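Local structure of putative O-GlcNAcase nagJ (Clostridium perfringens, 6PV5) at residues Thr290-Met294 with Gly295-Phe299; Asn308-Gly311 with Val312-Ala315; Asn319-Asn322 with Lys323-Lys327. The protein probably acts as a family 84 glycoside hydrolase with hexosaminidase activity, this chain holding an N-terminal domain, the catalytic barrel and a helical region of the longer protein. All blocks are in the same frame, centred on the assembly; numbering follows the deposited sequence.

The three contacts follow one another in the third and fourth beta-alpha-beta units of the eight-stranded parallel barrel of the catalytic domain. Contact 1 turns helix 274-294 into strand 298-302; contact 2 starts helix 311-326, and contact 3 lies at the far end of that helix. Contacts 1 and 3 have centres about 14 Å apart and meet through aromatic packing, F299 CE1 lying 3.7 Å from F325 CE2. Contact 2 is about 17 Å from contact 3 and 25 Å from contact 1, centre to centre. It alone lies near the predicted proton donor, D305, whose side chain is about 9 Å from that of R309; contacts 1 and 3 are remote from that site.

Contact 1: residues Thr290-Met294 with Gly295-Phe299; sequences TLYDM and GVRSF
With CG of Y292 anti to the backbone N (chi1 -175°) and the chain of R297 bent at chi2 (-66°), the phenol ring and the guanidinium are laid one on the other across the C-terminal turn of helix 274-294. That helix ends in a Schellman motif and leads into strand 298-302 of the beta/alpha barrel. G295 takes the positive phi of the motif, a conformation that by itself calls for glycine. The main bond back into the last turn joins V296 N to L291 O at 2.9 Å; G295 N reaches Y292 O at 3.0 Å from above the carbonyl plane.

The planes of the Y292 ring and the R297 guanidinium are 12° apart, and R297 CZ stands 3.9 Å from the ring centroid, over the face, as a cation-pi pair. The phenol OH is held by the backbone O of E330. On the buried side of the turn, L291 CB packs on V296 CG2 at 3.9 Å and on F299 CE2 at 4.0 Å, while L291 and V296 also touch F262 of the neighbouring strand 259-264. Y292 O accepts two N-H groups: besides G295 N it takes R297 NH1, which lies in the carbonyl plane on a lone pair, 3.1 Å from that oxygen.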
loop_
_atom_site.group_PDB
_atom_site.type_symbol
_atom_site.label_atom_id
_atom_site.label_comp_id
_atom_site.label_asym_id
_atom_site.label_seq_id
_atom_site.Cartn_x
_atom_site.Cartn_y
_atom_site.Cartn_z
ATOM N N THR A 290 11.127 25.501 10.919
ATOM C CA THR A 290 10.462 25.853 9.671
ATOM C C THR A 290 9.292 24.906 9.444
ATOM O O THR A 290 8.139 25.320 9.421
ATOM C CB THR A 290 11.434 25.691 8.500
ATOM O OG1 THR A 290 12.582 26.488 8.787
ATOM C CG2 THR A 290 10.842 26.061 7.158
ATOM N N LEU A 291 9.614 23.615 9.322
ATOM C CA LEU A 291 8.638 22.622 8.919
ATOM C C LEU A 291 7.536 22.553 9.965
ATOM O O LEU A 291 6.368 22.334 9.631
ATOM C CB LEU A 291 9.388 21.296 8.758
ATOM C CG LEU A 291 10.442 21.336 7.652
ATOM C CD1 LEU A 291 11.632 20.435 7.956
ATOM C CD2 LEU A 291 9.816 21.010 6.300
ATOM N N TYR A 292 7.916 22.766 11.235
ATOM C CA TYR A 292 6.913 22.803 12.286
ATOM C C TYR A 292 5.933 23.941 12.008
ATOM O O TYR A 292 4.732 23.780 12.218
ATOM C CB TYR A 292 7.522 22.931 13.689
ATOM C CG TYR A 292 6.483 22.848 14.780
ATOM C CD1 TYR A 292 6.064 21.619 15.256
ATOM C CD2 TYR A 292 5.895 23.989 15.318
ATOM C CE1 TYR A 292 5.105 21.512 16.244
ATOM C CE2 TYR A 292 4.929 23.900 16.311
ATOM C CZ TYR A 292 4.528 22.658 16.766
ATOM O OH TYR A 292 3.578 22.518 17.733
ATOM N N ASP A 293 6.476 25.073 11.544
ATOM C CA ASP A 293 5.697 26.277 11.272
ATOM C C ASP A 293 4.694 26.024 10.145
ATOM O O ASP A 293 3.575 26.536 10.205
ATOM C CB ASP A 293 6.593 27.484 10.965
ATOM C CG ASP A 293 7.386 27.971 12.170
ATOM O OD1 ASP A 293 6.877 27.831 13.306
ATOM O OD2 ASP A 293 8.514 28.471 11.967
ATOM N N MET A 294 5.098 25.217 9.143
ATOM C CA MET A 294 4.225 24.842 8.038
ATOM C C MET A 294 3.111 23.916 8.519
ATOM O O MET A 294 2.075 23.784 7.866
ATOM C CB MET A 294 5.000 24.125 6.940
ATOM C CG MET A 294 6.042 24.986 6.294
ATOM S SD MET A 294 6.755 24.067 4.926
ATOM C CE MET A 294 8.360 24.860 4.830
ATOM N N GLY A 295 3.323 23.267 9.663
ATOM C CA GLY A 295 2.305 22.376 10.195
ATOM C C GLY A 295 2.771 20.925 10.268
ATOM O O GLY A 295 1.992 20.057 10.641
ATOM N N VAL A 296 4.045 20.679 9.957
ATOM C CA VAL A 296 4.603 19.334 10.102
ATOM C C VAL A 296 4.707 18.946 11.580
ATOM O O VAL A 296 5.402 19.602 12.355
ATOM C CB VAL A 296 5.960 19.182 9.395
ATOM C CG1 VAL A 296 6.454 17.743 9.448
ATOM C CG2 VAL A 296 5.921 19.672 7.955
ATOM N N ARG A 297 4.039 17.841 11.929
ATOM C CA ARG A 297 4.046 17.240 13.252
ATOM C C ARG A 297 4.753 15.870 13.283
ATOM O O ARG A 297 4.829 15.264 14.352
ATOM C CB ARG A 297 2.597 17.080 13.732
ATOM C CG ARG A 297 1.833 18.388 13.925
ATOM C CD ARG A 297 2.393 19.245 15.054
ATOM N NE ARG A 297 1.695 20.512 15.249
ATOM C CZ ARG A 297 1.997 21.648 14.619
ATOM N NH1 ARG A 297 2.985 21.686 13.742
ATOM N NH2 ARG A 297 1.306 22.747 14.871
ATOM N N SER A 298 5.236 15.342 12.138
ATOM C CA SER A 298 5.965 14.074 12.124
ATOM C C SER A 298 7.238 14.200 11.303
ATOM O O SER A 298 7.211 14.743 10.200
ATOM C CB SER A 298 5.142 12.941 11.592
ATOM O OG SER A 298 4.071 12.593 12.464
ATOM N N PHE A 299 8.343 13.664 11.838
ATOM C CA PHE A 299 9.650 13.834 11.235
ATOM C C PHE A 299 10.368 12.485 11.158
ATOM O O PHE A 299 10.121 11.576 11.953
ATOM C CB PHE A 299 10.509 14.806 12.048
ATOM C CG PHE A 299 9.903 16.176 12.225
ATOM C CD1 PHE A 299 8.845 16.383 13.097
ATOM C CD2 PHE A 299 10.375 17.252 11.494
ATOM C CE1 PHE A 299 8.276 17.640 13.241
ATOM C CE2 PHE A 299 9.801 18.505 11.635
ATOM C CZ PHE A 299 8.754 18.695 12.504
#

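Contact 2: residues Asn308-Gly311 with Val312-Ala315; sequences NRSG and VQQA
The amide of Q314 reaches back from the first turn of helix 311-326 to N308, and its NE2 donates to N308 OD1 over 2.6 Å. The N-H is well directed (162°) and OD1 lies close to the plane of the Q314 amide. The donor, however, stands above the plane of the N308 amide, the two amides being turned 65° against each other. A weak second bond from the same NE2 goes to the backbone O of N308, so that one nitrogen holds both the side chain and the main chain of this residue.

Beside this pair S310 occupies the N-cap. Its OG, anti to the backbone N (chi1 175°), is turned to the helix and accepts a weak capping bond from Q313 N at 3.3 Å. The Q313 side chain, extended beyond CG, runs past the S310 side chain and brings OE1 to 2.9 Å from S310 OG. A water bridges the same hydroxyl and V312 N, accepting from the latter at 3.0 Å. Regular helical bonds begin here, Q314 N to S310 O at 3.2 Å and A315 N to G311 O at 3.0 Å.

Farther out, Q314 OE1 is bonded to the hydroxyl of Y356, which fixes the orientation of the amide, and R309 forms a salt bridge with E341. V312 and A315 rest on helix 355-363. Residues 308-311 belong to the loop after barrel strand 298-302, which also carries the predicted proton donor D305. Hydroxyl and water thus serve two of the first N-H groups of the helix, and the Q314 amide, engaged at both its nitrogen and its oxygen, ties this loop to the helix it starts.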
loop_
_atom_site.group_PDB
_atom_site.type_symbol
_atom_site.label_atom_id
_atom_site.label_comp_id
_atom_site.label_asym_id
_atom_site.label_seq_id
_atom_site.Cartn_x
_atom_site.Cartn_y
_atom_site.Cartn_z
ATOM N N ASN A 308 28.972 7.613 5.687
ATOM C CA ASN A 308 29.393 7.505 7.077
ATOM C C ASN A 308 28.914 6.185 7.699
ATOM O O ASN A 308 27.770 5.757 7.554
ATOM C CB ASN A 308 29.083 8.784 7.866
ATOM C CG ASN A 308 29.028 8.567 9.363
ATOM O OD1 ASN A 308 27.948 8.538 9.949
ATOM N ND2 ASN A 308 30.179 8.393 9.994
ATOM N N ARG A 309 29.821 5.534 8.425
ATOM C CA ARG A 309 29.499 4.262 9.038
ATOM C C ARG A 309 29.641 4.386 10.550
ATOM O O ARG A 309 29.938 3.407 11.225
ATOM C CB ARG A 309 30.437 3.190 8.481
ATOM C CG ARG A 309 29.837 1.795 8.495
ATOM C CD ARG A 309 30.224 1.011 7.262
ATOM N NE ARG A 309 29.256 -0.064 7.130
ATOM C CZ ARG A 309 28.362 -0.166 6.157
ATOM N NH1 ARG A 309 28.309 0.745 5.199
ATOM N NH2 ARG A 309 27.529 -1.192 6.142
ATOM N N SER A 310 29.449 5.598 11.077
ATOM C CA SER A 310 29.521 5.760 12.521
ATOM C C SER A 310 28.130 5.658 13.122
ATOM O O SER A 310 27.353 6.608 13.062
ATOM C CB SER A 310 30.196 7.028 12.957
ATOM O OG SER A 310 30.109 7.156 14.382
ATOM N N GLY A 311 27.858 4.491 13.712
ATOM C CA GLY A 311 26.598 4.202 14.370
ATOM C C GLY A 311 26.402 5.087 15.596
ATOM O O GLY A 311 25.287 5.530 15.858
ATOM N N VAL A 312 27.484 5.318 16.355
ATOM C CA VAL A 312 27.359 6.038 17.619
ATOM C C VAL A 312 26.939 7.480 17.323
ATOM O O VAL A 312 25.937 7.949 17.847
ATOM C CB VAL A 312 28.632 5.932 18.491
ATOM C CG1 VAL A 312 28.583 6.863 19.711
ATOM C CG2 VAL A 312 28.868 4.498 18.953
ATOM N N GLN A 313 27.652 8.135 16.401
ATOM C CA GLN A 313 27.428 9.533 16.052
ATOM C C GLN A 313 26.045 9.738 15.441
ATOM O O GLN A 313 25.371 10.722 15.759
ATOM C CB GLN A 313 28.545 10.049 15.141
ATOM C CG GLN A 313 29.895 10.082 15.847
ATOM C CD GLN A 313 31.094 10.381 14.981
ATOM O OE1 GLN A 313 31.287 9.806 13.911
ATOM N NE2 GLN A 313 31.947 11.267 15.461
ATOM N N GLN A 314 25.608 8.797 14.587
ATOM C CA GLN A 314 24.292 8.924 13.968
ATOM C C GLN A 314 23.192 8.786 15.024
ATOM O O GLN A 314 22.205 9.519 15.002
ATOM C CB GLN A 314 24.091 7.918 12.826
ATOM C CG GLN A 314 25.059 8.097 11.658
ATOM C CD GLN A 314 24.985 6.969 10.654
ATOM O OE1 GLN A 314 24.110 6.104 10.708
ATOM N NE2 GLN A 314 25.893 6.991 9.691
ATOM N N ALA A 315 23.350 7.816 15.931
ATOM C CA ALA A 315 22.349 7.597 16.956
ATOM C C ALA A 315 22.312 8.803 17.894
ATOM O O ALA A 315 21.237 9.208 18.343
ATOM C CB ALA A 315 22.634 6.318 17.698
HETATM O O HOH W 1 30.480 5.162 15.830
#

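Contact 3: residues Asn319-Asn322 with Lys323-Lys327; sequences NRFN and KEFIK
Regular i to i+4 bonding carries helix 311-326 through K323 N to N319 O and E324 N to R320 O (2.7 Å), after which the last turn widens. F321 O accepts two donors, F325 N from above the carbonyl plane at 2.9 Å and I326 N within that plane at 3.1 Å; the second is an i to i+5 bond of a pi-type turn. K327 N continues the wider spacing to N322 O.

On the buried side, F321 and F325 point the same way, side by side, both with CG anti to the backbone N (chi1 near 180°). Their planes are near parallel, 26° apart, but slid so far that the rings barely overlap. What sits over the F321 face is F325 CB, a CH-pi contact 4.1 Å from the centroid, while F321 CZ meets F325 CD2 at 3.6 Å. I326 crosses F321 at about a right angle, I326 CD1 resting 3.9 Å from F321 CE2. Both phenylalanines also pack on helix 274-294, against A288.

On the outer side, R320, extended from CG to NE, forms a salt bridge with E324. Its NE donates almost straight (163°) to E324 OE1 over 2.9 Å, and the carboxylate is met from above its plane. From helix 274-294, E278 forms a salt bridge with R320 NH1 and F281 a cation-pi pair with R320. On another flank the buried N322 bonds through ND2 to D365 and D367, and its OD1 approaches I326 CB, 3.6 Å away.

A helix finishing in a pi-type turn, with one aromatic side against the preceding helix, here forms the helix of the right-handed beta-alpha-beta crossover between strands 298-302 and 336-338, as in (beta/alpha)8 barrels.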
loop_
_atom_site.group_PDB
_atom_site.type_symbol
_atom_site.label_atom_id
_atom_site.label_comp_id
_atom_site.label_asym_id
_atom_site.label_seq_id
_atom_site.Cartn_x
_atom_site.Cartn_y
_atom_site.Cartn_z
ATOM N N ASN A 319 19.271 11.042 19.065
ATOM C CA ASN A 319 18.829 11.139 20.462
ATOM C C ASN A 319 18.718 12.610 20.883
ATOM O O ASN A 319 17.742 13.006 21.512
ATOM C CB ASN A 319 19.780 10.440 21.446
ATOM C CG ASN A 319 19.940 8.945 21.240
ATOM O OD1 ASN A 319 19.031 8.247 20.787
ATOM N ND2 ASN A 319 21.103 8.435 21.602
ATOM N N ARG A 320 19.697 13.416 20.476
ATOM C CA ARG A 320 19.682 14.844 20.740
ATOM C C ARG A 320 18.467 15.495 20.085
ATOM O O ARG A 320 17.768 16.272 20.739
ATOM C CB ARG A 320 20.988 15.485 20.276
ATOM C CG ARG A 320 21.332 16.765 21.032
ATOM C CD ARG A 320 22.564 17.418 20.439
ATOM N NE ARG A 320 22.594 18.842 20.745
ATOM C CZ ARG A 320 23.558 19.661 20.354
ATOM N NH1 ARG A 320 24.579 19.195 19.659
ATOM N NH2 ARG A 320 23.508 20.947 20.655
ATOM N N PHE A 321 18.195 15.144 18.814
ATOM C CA PHE A 321 17.079 15.731 18.095
ATOM C C PHE A 321 15.781 15.356 18.793
ATOM O O PHE A 321 14.871 16.180 18.916
ATOM C CB PHE A 321 17.072 15.321 16.615
ATOM C CG PHE A 321 15.984 15.977 15.796
ATOM C CD1 PHE A 321 16.218 17.167 15.129
ATOM C CD2 PHE A 321 14.719 15.413 15.710
ATOM C CE1 PHE A 321 15.216 17.767 14.372
ATOM C CE2 PHE A 321 13.717 16.016 14.962
ATOM C CZ PHE A 321 13.966 17.195 14.293
ATOM N N ASN A 322 15.703 14.090 19.220
ATOM C CA ASN A 322 14.537 13.558 19.902
ATOM C C ASN A 322 14.331 14.308 21.225
ATOM O O ASN A 322 13.198 14.599 21.618
ATOM C CB ASN A 322 14.750 12.064 20.152
ATOM C CG ASN A 322 13.531 11.344 20.668
ATOM O OD1 ASN A 322 12.442 11.453 20.106
ATOM N ND2 ASN A 322 13.721 10.538 21.695
ATOM N N LYS A 323 15.453 14.609 21.902
ATOM C CA LYS A 323 15.444 15.219 23.223
ATOM C C LYS A 323 15.146 16.718 23.105
ATOM O O LYS A 323 14.265 17.223 23.789
ATOM C CB LYS A 323 16.775 14.946 23.939
ATOM C CG LYS A 323 16.824 15.391 25.397
ATOM C CD LYS A 323 18.186 15.192 26.048
ATOM C CE LYS A 323 18.265 15.703 27.475
ATOM N NZ LYS A 323 18.259 17.186 27.539
ATOM N N GLU A 324 15.874 17.408 22.220
ATOM C CA GLU A 324 15.918 18.863 22.182
ATOM C C GLU A 324 14.888 19.455 21.211
ATOM O O GLU A 324 14.705 20.674 21.198
ATOM C CB GLU A 324 17.343 19.350 21.915
ATOM C CG GLU A 324 18.354 18.804 22.911
ATOM C CD GLU A 324 19.783 19.319 22.822
ATOM O OE1 GLU A 324 20.135 19.973 21.820
ATOM O OE2 GLU A 324 20.558 19.039 23.756
ATOM N N PHE A 325 14.198 18.604 20.425
ATOM C CA PHE A 325 13.155 19.043 19.502
ATOM C C PHE A 325 11.872 18.246 19.729
ATOM O O PHE A 325 10.867 18.805 20.158
ATOM C CB PHE A 325 13.626 19.070 18.037
ATOM C CG PHE A 325 12.566 19.566 17.079
ATOM C CD1 PHE A 325 12.472 20.914 16.756
ATOM C CD2 PHE A 325 11.600 18.703 16.574
ATOM C CE1 PHE A 325 11.462 21.376 15.924
ATOM C CE2 PHE A 325 10.584 19.167 15.749
ATOM C CZ PHE A 325 10.525 20.502 15.413
ATOM N N ILE A 326 11.903 16.933 19.454
ATOM C CA ILE A 326 10.681 16.140 19.432
ATOM C C ILE A 326 9.862 16.330 20.708
ATOM O O ILE A 326 8.677 16.652 20.642
ATOM C CB ILE A 326 10.951 14.635 19.190
ATOM C CG1 ILE A 326 11.541 14.356 17.801
ATOM C CG2 ILE A 326 9.694 13.821 19.477
ATOM C CD1 ILE A 326 10.555 14.432 16.655
ATOM N N LYS A 327 10.460 16.037 21.868
ATOM C CA LYS A 327 9.646 15.890 23.071
ATOM C C LYS A 327 9.104 17.223 23.597
ATOM O O LYS A 327 8.098 17.211 24.302
ATOM C CB LYS A 327 10.399 15.133 24.164
ATOM C CG LYS A 327 11.834 15.587 24.371
ATOM C CD LYS A 327 12.542 14.800 25.468
ATOM C CE LYS A 327 12.642 15.536 26.791
ATOM N NZ LYS A 327 13.706 16.570 26.764
#